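Local coordinates for protein delta toxin (Clostridium perfringens, PDB 2YGT) that probably lyses host cells as a haemolysin of the leukocidin type, assembling into a beta-barrel pore in their membranes, at residues A[31-39]-A[279-290]; A[65-74]-A[244-252]. One frame throughout, in Å; residues are numbered along the deposited sequence.

In the fold
Both interactions join the two antiparallel sheets of a beta-sandwich. Interaction 1 lies toward the periphery and holds the zinc ligand His286. Interaction 2 lies in the interior, about 18 Å from interaction 1 between centres. Along the chain it is nested inside the loop closed by interaction 1. The two meet where strands 241-259 and 263-282 run side by side: Phe279 N and Ile244 O are 2.9 Å apart, a probable backbone hydrogen bond. Leu281 continues the core, with its CD2 3.9 Å from Ile65 CD1. Interaction 2 is not part of the metal site. The side chain of Ile65 is about 11 Å from that of His286 at their nearest atoms.

Interaction 1. Residues A[31-39]-A[279-290]; sequences KYSSTDSAT and FELDWEKHTIRQ. With ZN (zinc ion), chain B.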
# COMPACT_ATOMS: atom_id res chain seq x y z
N LYS A 31 -11.62 -21.80 6.40
CA LYS A 31 -10.93 -20.71 5.71
C LYS A 31 -10.02 -21.26 4.61
O LYS A 31 -9.14 -22.07 4.87
CB LYS A 31 -10.11 -19.88 6.69
CG LYS A 31 -9.40 -18.70 6.04
CD LYS A 31 -8.46 -18.01 7.02
CE LYS A 31 -7.20 -18.82 7.24
NZ LYS A 31 -6.21 -18.07 8.08
N TYR A 32 -10.25 -20.80 3.38
CA TYR A 32 -9.45 -21.23 2.24
C TYR A 32 -8.55 -20.10 1.76
O TYR A 32 -9.01 -18.99 1.53
CB TYR A 32 -10.36 -21.70 1.10
CG TYR A 32 -11.29 -22.83 1.49
CD1 TYR A 32 -10.90 -24.15 1.37
CD2 TYR A 32 -12.56 -22.56 1.99
CE1 TYR A 32 -11.75 -25.19 1.73
CE2 TYR A 32 -13.42 -23.59 2.35
CZ TYR A 32 -13.01 -24.90 2.22
OH TYR A 32 -13.86 -25.92 2.59
N SER A 33 -7.26 -20.40 1.61
CA SER A 33 -6.29 -19.41 1.17
C SER A 33 -5.95 -19.52 -0.31
O SER A 33 -5.87 -20.62 -0.87
CB SER A 33 -5.01 -19.51 2.01
OG SER A 33 -5.25 -19.08 3.34
N SER A 34 -5.75 -18.38 -0.96
CA SER A 34 -5.33 -18.35 -2.35
C SER A 34 -4.38 -17.18 -2.58
O SER A 34 -4.63 -16.06 -2.14
CB SER A 34 -6.55 -18.25 -3.28
OG SER A 34 -6.18 -18.41 -4.63
N THR A 35 -3.27 -17.45 -3.26
CA THR A 35 -2.26 -16.43 -3.52
C THR A 35 -1.90 -16.32 -5.00
O THR A 35 -1.64 -17.33 -5.66
CB THR A 35 -0.96 -16.68 -2.73
OG1 THR A 35 -1.22 -16.56 -1.33
CG2 THR A 35 0.10 -15.68 -3.12
N ASP A 36 -1.90 -15.10 -5.51
CA ASP A 36 -1.45 -14.86 -6.87
C ASP A 36 -0.51 -13.67 -6.94
O ASP A 36 -0.63 -12.72 -6.17
CB ASP A 36 -2.64 -14.66 -7.81
CG ASP A 36 -2.31 -15.00 -9.23
OD1 ASP A 36 -1.23 -15.60 -9.45
OD2 ASP A 36 -3.10 -14.66 -10.14
N SER A 37 0.44 -13.72 -7.88
CA SER A 37 1.41 -12.65 -8.05
C SER A 37 1.45 -12.16 -9.49
O SER A 37 1.34 -12.95 -10.43
CB SER A 37 2.81 -13.11 -7.62
OG SER A 37 2.94 -13.12 -6.21
N ALA A 38 1.61 -10.85 -9.66
CA ALA A 38 1.70 -10.26 -10.98
C ALA A 38 2.78 -9.19 -11.04
O ALA A 38 3.01 -8.46 -10.07
CB ALA A 38 0.35 -9.68 -11.40
N THR A 39 3.47 -9.11 -12.17
CA THR A 39 4.48 -8.09 -12.38
C THR A 39 4.03 -7.14 -13.49
O THR A 39 3.53 -7.57 -14.52
CB THR A 39 5.85 -8.71 -12.75
OG1 THR A 39 6.28 -9.57 -11.69
CG2 THR A 39 6.89 -7.62 -12.96
N PHE A 279 -7.97 -9.01 -11.38
CA PHE A 279 -8.03 -10.31 -10.73
C PHE A 279 -9.47 -10.81 -10.66
O PHE A 279 -10.39 -10.03 -10.40
CB PHE A 279 -7.46 -10.24 -9.31
CG PHE A 279 -5.96 -10.14 -9.26
CD1 PHE A 279 -5.17 -11.26 -9.48
CD2 PHE A 279 -5.34 -8.93 -8.99
CE1 PHE A 279 -3.80 -11.17 -9.44
CE2 PHE A 279 -3.97 -8.84 -8.94
CZ PHE A 279 -3.19 -9.96 -9.17
N GLU A 280 -9.67 -12.10 -10.91
CA GLU A 280 -10.99 -12.70 -10.76
C GLU A 280 -11.03 -13.55 -9.50
O GLU A 280 -10.11 -14.32 -9.22
CB GLU A 280 -11.37 -13.55 -11.97
CG GLU A 280 -12.79 -14.11 -11.87
CD GLU A 280 -13.22 -14.90 -13.10
OE1 GLU A 280 -12.83 -16.08 -13.22
OE2 GLU A 280 -13.95 -14.34 -13.94
N LEU A 281 -12.11 -13.39 -8.74
CA LEU A 281 -12.36 -14.23 -7.57
C LEU A 281 -13.37 -15.32 -7.90
O LEU A 281 -14.49 -15.04 -8.33
CB LEU A 281 -12.86 -13.39 -6.39
CG LEU A 281 -11.83 -12.64 -5.55
CD1 LEU A 281 -11.25 -11.47 -6.32
CD2 LEU A 281 -12.48 -12.15 -4.26
N ASP A 282 -12.97 -16.57 -7.71
CA ASP A 282 -13.89 -17.68 -7.81
C ASP A 282 -14.29 -18.09 -6.40
O ASP A 282 -13.51 -18.72 -5.68
CB ASP A 282 -13.26 -18.84 -8.57
CG ASP A 282 -14.27 -19.88 -9.01
OD1 ASP A 282 -15.18 -20.19 -8.21
OD2 ASP A 282 -14.16 -20.38 -10.15
N TRP A 283 -15.50 -17.71 -6.00
CA TRP A 283 -15.97 -17.95 -4.64
C TRP A 283 -16.35 -19.41 -4.39
O TRP A 283 -16.52 -19.82 -3.25
CB TRP A 283 -17.16 -17.04 -4.31
CG TRP A 283 -16.84 -15.58 -4.36
CD1 TRP A 283 -16.54 -14.84 -5.47
CD2 TRP A 283 -16.80 -14.67 -3.26
NE1 TRP A 283 -16.31 -13.53 -5.12
CE2 TRP A 283 -16.47 -13.40 -3.77
CE3 TRP A 283 -17.02 -14.80 -1.88
CZ2 TRP A 283 -16.35 -12.27 -2.96
CZ3 TRP A 283 -16.90 -13.68 -1.07
CH2 TRP A 283 -16.57 -12.44 -1.61
N GLU A 284 -16.48 -20.18 -5.46
CA GLU A 284 -16.79 -21.60 -5.32
C GLU A 284 -15.51 -22.41 -5.15
O GLU A 284 -15.41 -23.25 -4.26
CB GLU A 284 -17.58 -22.12 -6.53
CG GLU A 284 -19.08 -21.90 -6.45
CD GLU A 284 -19.83 -22.53 -7.62
OE1 GLU A 284 -19.17 -22.96 -8.59
OE2 GLU A 284 -21.07 -22.60 -7.56
N LYS A 285 -14.53 -22.14 -6.01
CA LYS A 285 -13.27 -22.86 -5.97
C LYS A 285 -12.28 -22.24 -4.99
O LYS A 285 -11.19 -22.78 -4.78
CB LYS A 285 -12.65 -22.92 -7.37
CG LYS A 285 -13.53 -23.58 -8.42
CD LYS A 285 -12.86 -23.55 -9.79
CE LYS A 285 -13.79 -24.05 -10.88
NZ LYS A 285 -14.99 -23.18 -11.03
N HIS A 286 -12.66 -21.11 -4.40
CA HIS A 286 -11.78 -20.38 -3.48
C HIS A 286 -10.44 -20.02 -4.13
O HIS A 286 -9.38 -20.31 -3.58
CB HIS A 286 -11.51 -21.20 -2.21
CG HIS A 286 -12.75 -21.73 -1.57
ND1 HIS A 286 -12.96 -23.08 -1.37
CD2 HIS A 286 -13.84 -21.11 -1.07
CE1 HIS A 286 -14.13 -23.26 -0.78
NE2 HIS A 286 -14.68 -22.08 -0.59
N THR A 287 -10.49 -19.38 -5.29
CA THR A 287 -9.27 -19.01 -5.99
C THR A 287 -9.28 -17.54 -6.38
O THR A 287 -10.34 -16.94 -6.59
CB THR A 287 -9.05 -19.86 -7.27
OG1 THR A 287 -10.07 -19.57 -8.23
CG2 THR A 287 -9.05 -21.35 -6.94
N ILE A 288 -8.09 -16.97 -6.48
CA ILE A 288 -7.92 -15.63 -7.01
C ILE A 288 -6.90 -15.71 -8.15
O ILE A 288 -5.78 -16.18 -7.96
CB ILE A 288 -7.50 -14.61 -5.92
CG1 ILE A 288 -7.64 -13.18 -6.44
CG2 ILE A 288 -6.09 -14.89 -5.42
CD1 ILE A 288 -7.60 -12.12 -5.36
N ARG A 289 -7.31 -15.27 -9.33
CA ARG A 289 -6.48 -15.39 -10.52
C ARG A 289 -6.45 -14.09 -11.32
O ARG A 289 -7.49 -13.45 -11.52
CB ARG A 289 -6.99 -16.51 -11.43
CG ARG A 289 -6.93 -17.91 -10.86
CD ARG A 289 -7.49 -18.91 -11.86
NE ARG A 289 -7.43 -20.29 -11.38
CZ ARG A 289 -6.35 -21.06 -11.47
NH1 ARG A 289 -5.23 -20.59 -12.00
NH2 ARG A 289 -6.38 -22.31 -11.01
N GLN A 290 -5.27 -13.69 -11.79
CA GLN A 290 -5.16 -12.56 -12.69
C GLN A 290 -5.82 -12.88 -14.03
O GLN A 290 -5.65 -13.99 -14.56
CB GLN A 290 -3.69 -12.18 -12.91
CG GLN A 290 -3.50 -11.01 -13.85
CD GLN A 290 -2.04 -10.68 -14.07
OE1 GLN A 290 -1.16 -11.46 -13.74
NE2 GLN A 290 -1.78 -9.51 -14.65
ZN ZN B . -16.65 -21.00 -0.14
O HOH W 1 -8.10 -22.22 -2.21
O HOH W 2 0.88 -8.37 -15.46
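Tyr32 and His286 both carry CG anti to the carbonyl carbon (chi1 -58° and -50°), which brings the two rings together; they stack almost flat. The stack is offset, with centroids 3.7 Å apart and planes only 5° from parallel. It closes one end of a beta-sandwich contact: strand 31-39 of one sheet runs nearly parallel to strand 287-290 of the other. The imidazole is covered on both faces. Tyr32 CD2 lies over one, and Glu284 O over the opposite one. This sandwich would restrict rotation of the ring, whose NE2 binds the zinc ion at 2.3 Å. Asp54 supplies another ligand.

The turn before His286 is held by Asp282. Its OD1 accepts from Glu284 N, which makes an Asx turn, and from Lys285 N, which extends it to an Asx motif. His286 and Thr287 together face Asp282 in a G1 beta bulge, with His286 at positive phi. The NZ of Lys285 forms a salt bridge to Asp282 OD2.

Further along, side chains of strand 31-39 take the place of a backbone partner. Ser34 OG accepts from Ile288 N at 3.0 Å. Two residues on, Asp36 OD2 accepts from Gln290 N at 2.9 Å, the donor approaching nearly in line with the C-O bond of the carboxylate. The same oxygen lies in the plane of the Phe279 ring, 3.6 Å from CE1 at its edge. Carboxylate and ring are steeply turned against each other. Val48 of the neighbouring strand packs on Phe279 and Ile288.

Two waters bridge the segments. One donates to Ser33 O and to His286 O. At the far end the extended Gln290 side chain passes Ala38, with OE1 3.3 Å from CB, and its NE2 donates to the second water, which in turn donates to Thr39 O at 2.9 Å.

Interaction 2. Residues A[65-74]-A[244-252]; sequences ISLKGFIPSG and IEISLKREI
Leu67 and Ile246 meet tip to tip at the tightest apolar point of this contact, with CD1 of Leu67 3.5 Å from CD1 of Ile246. Ile46 of strand 45-54 packs against both. Next along, Ile71 drops its CD1 onto Leu248 CB at 3.9 Å, while its CG2 slides past Arg250 CB. Leu67, Ile246, Ile71 and Leu248 are all buried.

The packing is looser toward Ile65 and Ile244. Their CD1 atoms are 4.4 Å apart, and their CA atoms 10.6 Å, against 7.5 Å for Ile71 and Leu248. The strands therefore splay at this end, and Leu281 packs against both isoleucines.

This is face-to-face packing of the two sheets of a beta-sandwich. Strand 65-72 belongs to one sheet and strand 244-252 to the other. They cross at -28°, and no backbone hydrogen bond joins them.

The partly exposed side lies beyond Ile71, where strand 65-72 gives way to a turn and polar contacts take over. The Arg250 chain leaves its backbone extended, then bends at chi3 (66°). This swings the guanidinium across the turn. NH1 donates to Pro72 O at 2.7 Å, with an N-H...O angle of 156°. The oxygen lies in the guanidinium plane, but the donor stands well above the carbonyl plane. Gly74 CA covers one face of the guanidinium, off toward its rim. Beside it, Ile252 CD1 rests 3.4 Å from Ser73 O. The hydroxyl of Ser73 is turned to Ile221 O instead, outside the contact.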
# COMPACT_ATOMS: atom_id res chain seq x y z
N ILE A 65 -8.97 -9.92 1.74
CA ILE A 65 -7.88 -9.80 0.77
C ILE A 65 -6.72 -8.95 1.28
O ILE A 65 -6.89 -7.78 1.62
CB ILE A 65 -8.38 -9.24 -0.57
CG1 ILE A 65 -9.45 -10.16 -1.16
CG2 ILE A 65 -7.22 -9.06 -1.54
CD1 ILE A 65 -10.13 -9.60 -2.38
N SER A 66 -5.54 -9.57 1.33
CA SER A 66 -4.33 -8.86 1.70
C SER A 66 -3.55 -8.48 0.44
O SER A 66 -3.20 -9.34 -0.37
CB SER A 66 -3.46 -9.72 2.63
OG SER A 66 -2.19 -9.12 2.83
N LEU A 67 -3.28 -7.19 0.29
CA LEU A 67 -2.55 -6.67 -0.85
C LEU A 67 -1.11 -6.35 -0.46
O LEU A 67 -0.87 -5.50 0.40
CB LEU A 67 -3.26 -5.43 -1.38
CG LEU A 67 -2.76 -4.70 -2.63
CD1 LEU A 67 -3.88 -3.83 -3.18
CD2 LEU A 67 -1.54 -3.85 -2.32
N LYS A 68 -0.15 -7.03 -1.08
CA LYS A 68 1.27 -6.75 -0.85
C LYS A 68 1.95 -6.40 -2.17
O LYS A 68 1.80 -7.12 -3.16
CB LYS A 68 1.97 -7.95 -0.21
CG LYS A 68 1.57 -8.22 1.22
N GLY A 69 2.69 -5.31 -2.19
CA GLY A 69 3.32 -4.87 -3.42
C GLY A 69 4.70 -4.27 -3.28
O GLY A 69 5.18 -4.02 -2.17
N PHE A 70 5.34 -4.06 -4.42
CA PHE A 70 6.59 -3.32 -4.47
C PHE A 70 6.56 -2.37 -5.65
O PHE A 70 6.43 -2.81 -6.80
CB PHE A 70 7.80 -4.24 -4.57
CG PHE A 70 9.11 -3.50 -4.65
CD1 PHE A 70 9.63 -2.86 -3.53
CD2 PHE A 70 9.82 -3.43 -5.84
CE1 PHE A 70 10.83 -2.17 -3.60
CE2 PHE A 70 11.02 -2.75 -5.92
CZ PHE A 70 11.53 -2.12 -4.80
N ILE A 71 6.66 -1.08 -5.37
CA ILE A 71 6.77 -0.08 -6.41
C ILE A 71 8.15 0.56 -6.33
O ILE A 71 8.46 1.25 -5.36
CB ILE A 71 5.70 1.02 -6.27
CG1 ILE A 71 4.32 0.40 -6.06
CG2 ILE A 71 5.71 1.94 -7.49
CD1 ILE A 71 3.20 1.41 -5.93
N PRO A 72 8.98 0.33 -7.35
CA PRO A 72 10.33 0.90 -7.39
C PRO A 72 10.28 2.41 -7.23
O PRO A 72 9.35 3.05 -7.74
CB PRO A 72 10.83 0.52 -8.78
CG PRO A 72 10.04 -0.68 -9.17
CD PRO A 72 8.68 -0.48 -8.55
N SER A 73 11.25 2.98 -6.53
CA SER A 73 11.29 4.42 -6.29
C SER A 73 11.46 5.20 -7.58
O SER A 73 10.99 6.33 -7.71
CB SER A 73 12.40 4.78 -5.31
OG SER A 73 13.68 4.54 -5.88
N GLY A 74 12.16 4.59 -8.54
CA GLY A 74 12.43 5.24 -9.81
C GLY A 74 13.36 6.43 -9.66
O GLY A 74 13.39 7.32 -10.51
N ILE A 244 -11.96 -7.75 -9.33
CA ILE A 244 -11.34 -6.58 -8.73
C ILE A 244 -10.22 -6.05 -9.63
O ILE A 244 -9.66 -6.79 -10.44
CB ILE A 244 -10.74 -6.91 -7.35
CG1 ILE A 244 -9.52 -7.82 -7.49
CG2 ILE A 244 -11.79 -7.54 -6.45
CD1 ILE A 244 -8.76 -8.03 -6.21
N GLU A 245 -9.91 -4.77 -9.48
CA GLU A 245 -8.80 -4.16 -10.20
C GLU A 245 -7.86 -3.51 -9.20
O GLU A 245 -8.31 -2.77 -8.33
CB GLU A 245 -9.28 -3.09 -11.18
CG GLU A 245 -10.08 -3.60 -12.35
CD GLU A 245 -10.51 -2.47 -13.26
OE1 GLU A 245 -9.63 -1.72 -13.73
OE2 GLU A 245 -11.73 -2.33 -13.50
N ILE A 246 -6.57 -3.77 -9.34
CA ILE A 246 -5.60 -3.09 -8.50
C ILE A 246 -4.72 -2.18 -9.34
O ILE A 246 -4.13 -2.60 -10.33
CB ILE A 246 -4.74 -4.09 -7.72
CG1 ILE A 246 -5.62 -4.91 -6.77
CG2 ILE A 246 -3.65 -3.36 -6.95
CD1 ILE A 246 -4.86 -5.83 -5.87
N SER A 247 -4.65 -0.91 -8.94
CA SER A 247 -3.85 0.07 -9.65
C SER A 247 -2.68 0.54 -8.80
O SER A 247 -2.86 0.90 -7.63
CB SER A 247 -4.70 1.27 -10.07
OG SER A 247 -5.79 0.87 -10.88
N LEU A 248 -1.49 0.53 -9.38
CA LEU A 248 -0.31 1.09 -8.73
C LEU A 248 0.07 2.36 -9.46
O LEU A 248 0.17 2.37 -10.69
CB LEU A 248 0.85 0.10 -8.79
CG LEU A 248 0.54 -1.36 -8.44
CD1 LEU A 248 1.77 -2.22 -8.63
CD2 LEU A 248 -0.00 -1.49 -7.02
N LYS A 249 0.27 3.44 -8.71
CA LYS A 249 0.64 4.72 -9.31
C LYS A 249 1.81 5.33 -8.56
O LYS A 249 1.86 5.28 -7.33
CB LYS A 249 -0.54 5.69 -9.30
CG LYS A 249 -1.86 5.07 -9.69
CD LYS A 249 -3.01 6.04 -9.44
CE LYS A 249 -4.35 5.33 -9.51
NZ LYS A 249 -5.47 6.28 -9.25
N ARG A 250 2.74 5.91 -9.30
CA ARG A 250 3.88 6.59 -8.71
C ARG A 250 4.05 7.96 -9.35
O ARG A 250 4.07 8.08 -10.57
CB ARG A 250 5.15 5.76 -8.90
CG ARG A 250 6.41 6.38 -8.30
CD ARG A 250 7.65 5.62 -8.72
NE ARG A 250 7.88 5.73 -10.16
CZ ARG A 250 8.54 4.83 -10.88
NH1 ARG A 250 9.04 3.75 -10.30
NH2 ARG A 250 8.70 5.02 -12.18
N GLU A 251 4.15 9.00 -8.53
CA GLU A 251 4.46 10.32 -9.04
C GLU A 251 5.92 10.65 -8.76
O GLU A 251 6.39 10.52 -7.63
CB GLU A 251 3.56 11.39 -8.42
CG GLU A 251 3.84 12.79 -8.97
CD GLU A 251 2.97 13.86 -8.35
OE1 GLU A 251 1.96 13.51 -7.70
OE2 GLU A 251 3.31 15.05 -8.51
N ILE A 252 6.63 11.06 -9.80
CA ILE A 252 8.03 11.44 -9.68
C ILE A 252 8.17 12.96 -9.72
O ILE A 252 7.54 13.62 -10.54
CB ILE A 252 8.87 10.85 -10.82
CG1 ILE A 252 8.88 9.32 -10.74
CG2 ILE A 252 10.30 11.38 -10.77
CD1 ILE A 252 9.99 8.76 -9.89